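Local coordinates for protein beta2-microglobulin (Anolis carolinensis, PDB 7CPO) that serves as the invariant light chain of MHC class I, pairing with the heavy chain in a complex that probably presents peptides to T cells, at residues V9-P14 against A76-K81; S52-K57 against F62-Y67. All coordinates share one frame; numbering follows the deposited sequence.

Contact 1. Residues V9-P14 against A76-K81; sequences VYFRHP and AEFACK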
# COMPACT_ATOMS: atom_id res chain seq x y z
N VAL B 9 -12.15 6.57 6.36
CA VAL B 9 -11.97 8.02 6.36
C VAL B 9 -11.50 8.45 7.74
O VAL B 9 -11.90 7.88 8.76
CB VAL B 9 -13.28 8.75 5.98
CG1 VAL B 9 -13.71 8.35 4.58
CG2 VAL B 9 -14.39 8.46 7.01
N TYR B 10 -10.62 9.46 7.78
CA TYR B 10 -10.02 9.87 9.05
C TYR B 10 -9.31 11.20 8.85
O TYR B 10 -8.97 11.58 7.73
CB TYR B 10 -9.04 8.81 9.58
CG TYR B 10 -8.07 8.32 8.52
CD1 TYR B 10 -6.76 8.81 8.46
CD2 TYR B 10 -8.46 7.39 7.56
CE1 TYR B 10 -5.88 8.38 7.48
CE2 TYR B 10 -7.59 6.96 6.57
CZ TYR B 10 -6.30 7.45 6.54
OH TYR B 10 -5.45 7.00 5.56
N PHE B 11 -9.09 11.90 9.97
CA PHE B 11 -8.21 13.05 10.09
C PHE B 11 -6.85 12.60 10.60
O PHE B 11 -6.73 11.57 11.28
CB PHE B 11 -8.75 14.08 11.08
CG PHE B 11 -9.90 14.90 10.56
CD1 PHE B 11 -9.91 15.39 9.28
CD2 PHE B 11 -10.96 15.21 11.40
CE1 PHE B 11 -10.96 16.16 8.82
CE2 PHE B 11 -12.01 15.96 10.96
CZ PHE B 11 -12.02 16.44 9.67
N ARG B 12 -5.82 13.40 10.32
CA ARG B 12 -4.50 13.11 10.88
C ARG B 12 -4.51 13.28 12.40
O ARG B 12 -3.93 12.47 13.13
CB ARG B 12 -3.43 14.01 10.24
CG ARG B 12 -2.11 14.07 11.01
CD ARG B 12 -1.38 12.73 10.98
NE ARG B 12 -0.08 12.76 11.66
CZ ARG B 12 0.08 12.56 12.96
NH1 ARG B 12 -0.99 12.34 13.72
NH2 ARG B 12 1.28 12.60 13.51
N HIS B 13 -5.15 14.35 12.89
CA HIS B 13 -5.39 14.55 14.31
C HIS B 13 -6.90 14.57 14.60
O HIS B 13 -7.69 14.89 13.71
CB HIS B 13 -4.78 15.86 14.82
CG HIS B 13 -3.36 16.06 14.43
ND1 HIS B 13 -2.30 15.51 15.13
CD2 HIS B 13 -2.81 16.80 13.43
CE1 HIS B 13 -1.17 15.88 14.56
NE2 HIS B 13 -1.44 16.66 13.53
N PRO B 14 -7.31 14.22 15.81
CA PRO B 14 -8.71 14.47 16.21
C PRO B 14 -9.04 15.95 16.04
O PRO B 14 -8.25 16.83 16.41
CB PRO B 14 -8.75 14.04 17.68
CG PRO B 14 -7.30 14.08 18.14
CD PRO B 14 -6.49 13.71 16.93
N ALA B 76 -19.64 21.58 10.22
CA ALA B 76 -19.28 21.24 8.84
C ALA B 76 -18.88 19.76 8.73
O ALA B 76 -18.06 19.29 9.52
CB ALA B 76 -18.16 22.13 8.36
N GLU B 77 -19.43 19.06 7.74
CA GLU B 77 -19.36 17.60 7.66
C GLU B 77 -18.43 17.14 6.54
O GLU B 77 -18.43 17.69 5.44
CB GLU B 77 -20.76 17.01 7.41
CG GLU B 77 -21.54 16.69 8.68
CD GLU B 77 -23.03 16.92 8.52
OE1 GLU B 77 -23.69 17.26 9.53
OE2 GLU B 77 -23.53 16.76 7.38
N PHE B 78 -17.65 16.09 6.82
CA PHE B 78 -16.67 15.55 5.89
C PHE B 78 -17.01 14.11 5.51
O PHE B 78 -17.38 13.30 6.37
CB PHE B 78 -15.28 15.60 6.49
CG PHE B 78 -14.84 16.98 6.85
CD1 PHE B 78 -14.30 17.81 5.89
CD2 PHE B 78 -15.00 17.46 8.15
CE1 PHE B 78 -13.90 19.09 6.21
CE2 PHE B 78 -14.59 18.73 8.48
CZ PHE B 78 -14.04 19.55 7.51
N ALA B 79 -16.87 13.80 4.23
CA ALA B 79 -17.22 12.47 3.74
C ALA B 79 -16.43 12.16 2.48
O ALA B 79 -15.68 13.00 1.95
CB ALA B 79 -18.73 12.35 3.50
N CYS B 80 -16.59 10.93 2.00
CA CYS B 80 -15.81 10.43 0.89
C CYS B 80 -16.74 9.62 -0.01
O CYS B 80 -17.45 8.73 0.45
CB CYS B 80 -14.64 9.57 1.39
SG CYS B 80 -13.82 8.64 0.08
N LYS B 81 -16.73 9.93 -1.30
CA LYS B 81 -17.55 9.24 -2.28
C LYS B 81 -16.65 8.33 -3.11
O LYS B 81 -15.75 8.81 -3.82
CB LYS B 81 -18.27 10.25 -3.17
CG LYS B 81 -19.21 9.66 -4.20
CD LYS B 81 -19.73 10.77 -5.11
CE LYS B 81 -20.20 10.24 -6.46
NZ LYS B 81 -20.69 11.35 -7.34

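Contact 2. Residues S52-K57 against F62-Y67; sequences SDLSFK and FERLVY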
# COMPACT_ATOMS: atom_id res chain seq x y z
N SER B 52 -2.19 9.62 -3.71
CA SER B 52 -0.98 8.82 -3.81
C SER B 52 -0.94 8.04 -5.11
O SER B 52 -1.97 7.83 -5.77
CB SER B 52 -0.89 7.83 -2.64
OG SER B 52 -1.83 6.79 -2.86
N ASP B 53 0.25 7.55 -5.45
CA ASP B 53 0.37 6.66 -6.59
C ASP B 53 -0.31 5.32 -6.29
O ASP B 53 -0.71 5.02 -5.16
CB ASP B 53 1.83 6.48 -6.97
CG ASP B 53 2.49 7.79 -7.40
OD1 ASP B 53 3.63 8.07 -6.95
OD2 ASP B 53 1.86 8.55 -8.16
N LEU B 54 -0.47 4.52 -7.35
CA LEU B 54 -1.21 3.27 -7.27
C LEU B 54 -0.27 2.11 -6.96
O LEU B 54 0.61 1.78 -7.76
CB LEU B 54 -1.96 3.03 -8.58
CG LEU B 54 -2.69 1.70 -8.69
CD1 LEU B 54 -3.91 1.68 -7.77
CD2 LEU B 54 -3.08 1.44 -10.14
N SER B 55 -0.47 1.48 -5.81
CA SER B 55 0.28 0.29 -5.45
C SER B 55 -0.69 -0.83 -5.10
O SER B 55 -1.91 -0.65 -5.08
CB SER B 55 1.23 0.58 -4.28
OG SER B 55 0.48 0.77 -3.09
N PHE B 56 -0.13 -2.02 -4.84
CA PHE B 56 -0.94 -3.18 -4.49
C PHE B 56 -0.19 -4.02 -3.46
O PHE B 56 0.97 -3.77 -3.16
CB PHE B 56 -1.31 -4.03 -5.71
CG PHE B 56 -0.14 -4.38 -6.63
CD1 PHE B 56 0.57 -5.55 -6.46
CD2 PHE B 56 0.20 -3.55 -7.69
CE1 PHE B 56 1.61 -5.89 -7.30
CE2 PHE B 56 1.25 -3.87 -8.54
CZ PHE B 56 1.96 -5.05 -8.35
N LYS B 57 -0.90 -5.00 -2.91
CA LYS B 57 -0.38 -5.91 -1.91
C LYS B 57 0.02 -7.22 -2.55
O LYS B 57 -0.21 -7.46 -3.75
CB LYS B 57 -1.41 -6.18 -0.81
CG LYS B 57 -1.94 -4.96 -0.07
CD LYS B 57 -2.97 -5.38 1.00
CE LYS B 57 -3.97 -4.27 1.24
NZ LYS B 57 -3.35 -3.10 1.92
N PHE B 62 -5.40 -3.63 -4.95
CA PHE B 62 -4.89 -2.28 -5.08
C PHE B 62 -5.18 -1.42 -3.86
O PHE B 62 -6.05 -1.72 -3.05
CB PHE B 62 -5.49 -1.66 -6.33
CG PHE B 62 -5.02 -2.32 -7.58
CD1 PHE B 62 -3.81 -1.95 -8.16
CD2 PHE B 62 -5.77 -3.34 -8.18
CE1 PHE B 62 -3.36 -2.56 -9.32
CE2 PHE B 62 -5.32 -3.96 -9.33
CZ PHE B 62 -4.11 -3.57 -9.91
N GLU B 63 -4.40 -0.34 -3.72
CA GLU B 63 -4.55 0.64 -2.65
C GLU B 63 -4.44 2.05 -3.23
O GLU B 63 -3.69 2.28 -4.18
CB GLU B 63 -3.50 0.50 -1.54
CG GLU B 63 -3.02 -0.90 -1.26
CD GLU B 63 -1.75 -0.94 -0.43
OE1 GLU B 63 -0.83 -0.13 -0.69
OE2 GLU B 63 -1.68 -1.77 0.51
N ARG B 64 -5.16 2.99 -2.62
CA ARG B 64 -5.18 4.37 -3.07
C ARG B 64 -5.55 5.28 -1.91
O ARG B 64 -6.55 5.04 -1.22
CB ARG B 64 -6.17 4.56 -4.23
CG ARG B 64 -6.31 6.01 -4.70
CD ARG B 64 -5.18 6.40 -5.63
NE ARG B 64 -5.33 5.79 -6.95
CZ ARG B 64 -4.46 5.92 -7.93
NH1 ARG B 64 -3.36 6.64 -7.75
NH2 ARG B 64 -4.69 5.35 -9.10
N LEU B 65 -4.75 6.33 -1.71
CA LEU B 65 -4.98 7.31 -0.66
C LEU B 65 -5.29 8.66 -1.29
O LEU B 65 -4.65 9.05 -2.28
CB LEU B 65 -3.76 7.42 0.26
CG LEU B 65 -3.89 8.48 1.35
CD1 LEU B 65 -4.92 8.09 2.43
CD2 LEU B 65 -2.52 8.73 1.95
N VAL B 66 -6.28 9.35 -0.73
CA VAL B 66 -6.76 10.63 -1.23
C VAL B 66 -6.92 11.55 -0.04
O VAL B 66 -7.51 11.16 0.97
CB VAL B 66 -8.10 10.48 -1.98
CG1 VAL B 66 -8.54 11.82 -2.55
CG2 VAL B 66 -7.98 9.44 -3.10
N TYR B 67 -6.37 12.76 -0.13
CA TYR B 67 -6.38 13.61 1.05
C TYR B 67 -6.32 15.08 0.66
O TYR B 67 -6.03 15.43 -0.49
CB TYR B 67 -5.24 13.24 2.01
CG TYR B 67 -3.86 13.39 1.41
CD1 TYR B 67 -3.13 14.56 1.58
CD2 TYR B 67 -3.29 12.37 0.68
CE1 TYR B 67 -1.87 14.71 1.03
CE2 TYR B 67 -2.01 12.51 0.12
CZ TYR B 67 -1.31 13.68 0.30
OH TYR B 67 -0.06 13.81 -0.25

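Contact 1. Residues V9-P14 against A76-K81
The edge of the Phe11 ring points into one face of Phe78, a T-shaped pair with centroids 5.2 Å apart and planes at 78°. Only the far end of Phe11 reaches across: its CZ stands 3.5 Å from CD2 of Phe78, and CE2 of Phe78 in turn lies close to the plane of the Phe11 ring. The two rings meet between the sheets of the immunoglobulin beta sandwich, here a C1-set domain, with strand 6-11 at the margin of one sheet and strand 78-83 inside the other. In both phenylalanines CG sits anti to the carbonyl carbon (chi1 -75° in Phe11, -59° in Phe78), which carries each ring into the space between the sheets, where the two side chains cross at about a right angle. Val70 and Leu95 add aliphatic packing around them: Val70 packs on the side chains of both phenylalanines, Leu95 on those of Phe11 and Val9.

Contact between the segments rests on apolar side chains alone, and the backbones stay well apart, with 7.1 Å between CA of Val9 and CA of Cys80. Tyr10, between the two inward residues, serves the other side of its strand, stacking on Tyr244 of the MHC class I heavy chain. Cys80 forms the disulfide with Cys25 that pins the two sheets together, while its CB takes the CG1 methyl of Val9 at 3.5 Å.

Contact 2. Residues S52-K57 against F62-Y67
Strand 49-56 and strand 62-70 run antiparallel as a beta hairpin, with Ser55 and Glu63 a hydrogen-bonded pair, Phe56 and Phe62 a non-hydrogen-bonded one, and Glu63 N giving a 2.9 Å bond to Ser55 O. Farther along, Ser52 grips Leu65 twice: its N donates to Leu65 O, and its OG accepts from Leu65 N at 3.2 Å. Arg64 reaches across to the neighbouring segment, its chain bent at chi2 and chi3 (80° and 74°), until NH1 meets Ser52 O at 2.7 Å, in the carbonyl plane and at the edge of the guanidinium; CB of Leu54 covers one face of that group. CD1 of Leu54 also packs on CD1 of Phe62 at 3.7 Å. Phe56 turns its edge toward the face of Phe62 in an offset edge-to-face pair, and Phe10 of the MHC class I heavy chain meets Phe56 edge-to-face.

On the side of Ser55 and Glu63, Lys57 NZ makes a 2.6 Å salt bridge to Glu63 OE2, approaching its anti side, and has a second carboxylate in Glu28. A glutamine in place of Glu63 would probably leave Lys57 with Glu28 as its acidic mate and loosen the tie between the end of strand 49-56 and strand 62-70. Flanked by two carboxylates, Lys57 is likely to stay protonated, and its single charge probably eases the repulsion between them.

From the N terminus, strand 6-11 supplies the first half of contact 1, which is completed 67 residues later, where strand 78-83 begins. Contact 2 falls entirely within that long loop and closes a short one of its own, the turn between strands 49-56 and 62-70. Contact 1 bridges the two sheets of the sandwich; contact 2 joins neighbouring strands at the opposite margin of the sheet that contains strand 6-11. Their centres are about 18 Å apart, on opposite sides of the chain's centre, yet they touch where Tyr10 OH packs on Leu65 CD1 at 3.4 Å. Strand 21-30 lies between 6-11 and 62-70, and both contacts reach the heavy chain.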